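Local coordinates for protein peptide chain release factor RF2 (Thermus thermophilus, PDB 2IHR) that directs termination of translation at UGA and UAA stop codons and triggers release of the finished peptide on the ribosome, at residues R191-D196 with R200-F205. Sequence-based numbering, arbitrary orientation.
Sequences RPSPFD and RRHTSF
Arg191 and His202 pair through both backbone bonds of an antiparallel hydrogen-bonded pair. Arg191 N gives the longer bond, 3.2 Å to His202 O. His202 N returns a shorter, nearly straight bond, 2.6 Å to Arg191 O. The Arg191 side chain leaves this pair for helix 127-145, where NH2 forms salt bridges with Glu128 and Asp131. Pro192 lies beside the backbone of Arg200 and Arg201. Its CA makes a CH...O contact of 3.4 Å with Arg200 O, and its CB rests near the same oxygen. The two segments form the end of a beta hairpin. Strand 185-190 runs into it and strand 201-213 leaves it, neighbours in the mixed sheet; helix 127-145 touches this end of it through Glu128, on Ser193 and Ser204. Ser193 sets its CB over the centre of the His202 ring, a CH-pi contact of 3.7 Å to the centroid. With OG swung anti to the backbone N (chi1 174°), beside the carbonyl carbon, Ser193 accepts a weak bond from Phe195 N inside the type I turn Ser193-Asp196 while CB stays over the ring. Asp196 closes that turn and reaches back to the imidazole. Its OD2 meets the ring edge, 3.1 Å from His202 CE1, with the carboxylate plane 68° from the ring plane. OD1 is taken by Ser198 N in the connecting loop. The guanidinium of Arg200 covers the ring face opposite Ser193, with CZ offset toward the rim. Arg200 NH1 is 4.2 Å from Asp196 OD2, beyond a salt bridge. The oxygen lies well out of the guanidinium plane, and no N-H points at it. The ring's rotation is held by His202 ND1, which donates to Arg200 O at 2.9 Å. With an alanine in place of His202, Arg200 O would probably lose the ND1 donor, and a gap is likely to open between Ser193 CB and the Arg200 guanidinium.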
loop_
_atom_site.group_PDB
_atom_site.type_symbol
_atom_site.label_atom_id
_atom_site.label_comp_id
_atom_site.label_asym_id
_atom_site.label_seq_id
_atom_site.Cartn_x
_atom_site.Cartn_y
_atom_site.Cartn_z
ATOM N N ARG A 191 -3.476 23.022 13.207
ATOM C CA ARG A 191 -2.561 23.562 14.219
ATOM C C ARG A 191 -2.261 24.977 13.833
ATOM O O ARG A 191 -2.630 25.429 12.741
ATOM C CB ARG A 191 -1.212 22.830 14.235
ATOM C CG ARG A 191 -0.409 23.088 12.987
ATOM C CD ARG A 191 1.007 22.557 13.031
ATOM N NE ARG A 191 1.676 22.959 11.802
ATOM C CZ ARG A 191 2.876 22.542 11.428
ATOM N NH1 ARG A 191 3.547 21.686 12.202
ATOM N NH2 ARG A 191 3.415 23.005 10.294
ATOM N N PRO A 192 -1.631 25.714 14.741
ATOM C CA PRO A 192 -1.286 27.098 14.392
ATOM C C PRO A 192 0.020 27.049 13.528
ATOM O O PRO A 192 0.977 26.314 13.835
ATOM C CB PRO A 192 -1.122 27.778 15.762
ATOM C CG PRO A 192 -0.844 26.604 16.744
ATOM C CD PRO A 192 -1.771 25.535 16.202
ATOM N N SER A 193 0.047 27.815 12.441
ATOM C CA SER A 193 1.190 27.811 11.528
ATOM C C SER A 193 2.474 28.465 12.010
ATOM O O SER A 193 2.446 29.571 12.542
ATOM C CB SER A 193 0.784 28.475 10.198
ATOM O OG SER A 193 1.884 28.630 9.296
ATOM N N PRO A 194 3.626 27.783 11.841
ATOM C CA PRO A 194 4.847 28.457 12.294
ATOM C C PRO A 194 5.035 29.721 11.453
ATOM O O PRO A 194 5.601 30.698 11.912
ATOM C CB PRO A 194 5.954 27.426 12.036
ATOM C CG PRO A 194 5.360 26.468 10.994
ATOM C CD PRO A 194 3.898 26.399 11.412
ATOM N N PHE A 195 4.509 29.701 10.233
ATOM C CA PHE A 195 4.616 30.821 9.300
ATOM C C PHE A 195 3.715 32.054 9.524
ATOM O O PHE A 195 3.919 33.080 8.883
ATOM C CB PHE A 195 4.428 30.270 7.897
ATOM C CG PHE A 195 5.251 29.058 7.645
ATOM C CD1 PHE A 195 6.633 29.089 7.874
ATOM C CD2 PHE A 195 4.656 27.853 7.279
ATOM C CE1 PHE A 195 7.408 27.943 7.750
ATOM C CE2 PHE A 195 5.425 26.690 7.149
ATOM C CZ PHE A 195 6.806 26.742 7.390
ATOM N N ASP A 196 2.726 31.952 10.415
ATOM C CA ASP A 196 1.822 33.066 10.727
ATOM C C ASP A 196 2.010 33.455 12.186
ATOM O O ASP A 196 1.771 32.650 13.079
ATOM C CB ASP A 196 0.344 32.695 10.468
ATOM C CG ASP A 196 -0.647 33.677 11.117
ATOM O OD1 ASP A 196 -0.207 34.662 11.740
ATOM O OD2 ASP A 196 -1.883 33.467 11.018
ATOM N N ARG A 200 -3.079 31.798 15.255
ATOM C CA ARG A 200 -4.332 31.361 14.670
ATOM C C ARG A 200 -4.207 29.938 14.063
ATOM O O ARG A 200 -3.283 29.675 13.273
ATOM C CB ARG A 200 -4.756 32.393 13.611
ATOM C CG ARG A 200 -5.991 32.028 12.807
ATOM C CD ARG A 200 -5.782 32.439 11.353
ATOM N NE ARG A 200 -6.205 31.393 10.416
ATOM C CZ ARG A 200 -5.910 31.396 9.117
ATOM N NH1 ARG A 200 -5.191 32.397 8.603
ATOM N NH2 ARG A 200 -6.312 30.401 8.337
ATOM N N ARG A 201 -5.124 29.037 14.448
ATOM C CA ARG A 201 -5.133 27.661 13.939
ATOM C C ARG A 201 -5.292 27.693 12.419
ATOM O O ARG A 201 -6.153 28.398 11.886
ATOM C CB ARG A 201 -6.319 26.826 14.485
ATOM C CG ARG A 201 -6.772 27.057 15.935
ATOM C CD ARG A 201 -6.528 25.826 16.873
ATOM N NE ARG A 201 -6.999 24.515 16.371
ATOM C CZ ARG A 201 -8.169 23.936 16.660
ATOM N NH1 ARG A 201 -9.036 24.545 17.459
ATOM N NH2 ARG A 201 -8.457 22.724 16.181
ATOM N N HIS A 202 -4.461 26.940 11.718
ATOM C CA HIS A 202 -4.588 26.864 10.273
ATOM C C HIS A 202 -5.074 25.470 9.966
ATOM O O HIS A 202 -5.019 24.557 10.800
ATOM C CB HIS A 202 -3.260 27.098 9.555
ATOM C CG HIS A 202 -2.902 28.544 9.390
ATOM N ND1 HIS A 202 -2.968 29.452 10.430
ATOM C CD2 HIS A 202 -2.420 29.228 8.324
ATOM C CE1 HIS A 202 -2.539 30.631 10.010
ATOM N NE2 HIS A 202 -2.199 30.523 8.737
ATOM N N THR A 203 -5.582 25.317 8.763
ATOM C CA THR A 203 -6.067 24.034 8.325
ATOM C C THR A 203 -5.344 23.868 7.024
ATOM O O THR A 203 -5.272 24.808 6.253
ATOM C CB THR A 203 -7.575 24.062 8.155
ATOM O OG1 THR A 203 -8.184 24.428 9.418
ATOM C CG2 THR A 203 -8.066 22.706 7.705
ATOM N N SER A 204 -4.769 22.688 6.811
ATOM C CA SER A 204 -3.977 22.435 5.621
ATOM C C SER A 204 -4.325 21.078 5.095
ATOM O O SER A 204 -4.888 20.248 5.826
ATOM C CB SER A 204 -2.496 22.452 5.963
ATOM O OG SER A 204 -2.073 23.719 6.407
ATOM N N PHE A 205 -4.018 20.845 3.825
ATOM C CA PHE A 205 -4.321 19.556 3.213
ATOM C C PHE A 205 -3.207 19.169 2.294
ATOM O O PHE A 205 -2.446 20.019 1.844
ATOM C CB PHE A 205 -5.597 19.623 2.363
ATOM C CG PHE A 205 -6.825 19.940 3.151
ATOM C CD1 PHE A 205 -7.098 21.261 3.527
ATOM C CD2 PHE A 205 -7.634 18.915 3.631
ATOM C CE1 PHE A 205 -8.153 21.555 4.385
ATOM C CE2 PHE A 205 -8.687 19.195 4.483
ATOM C CZ PHE A 205 -8.946 20.524 4.865
#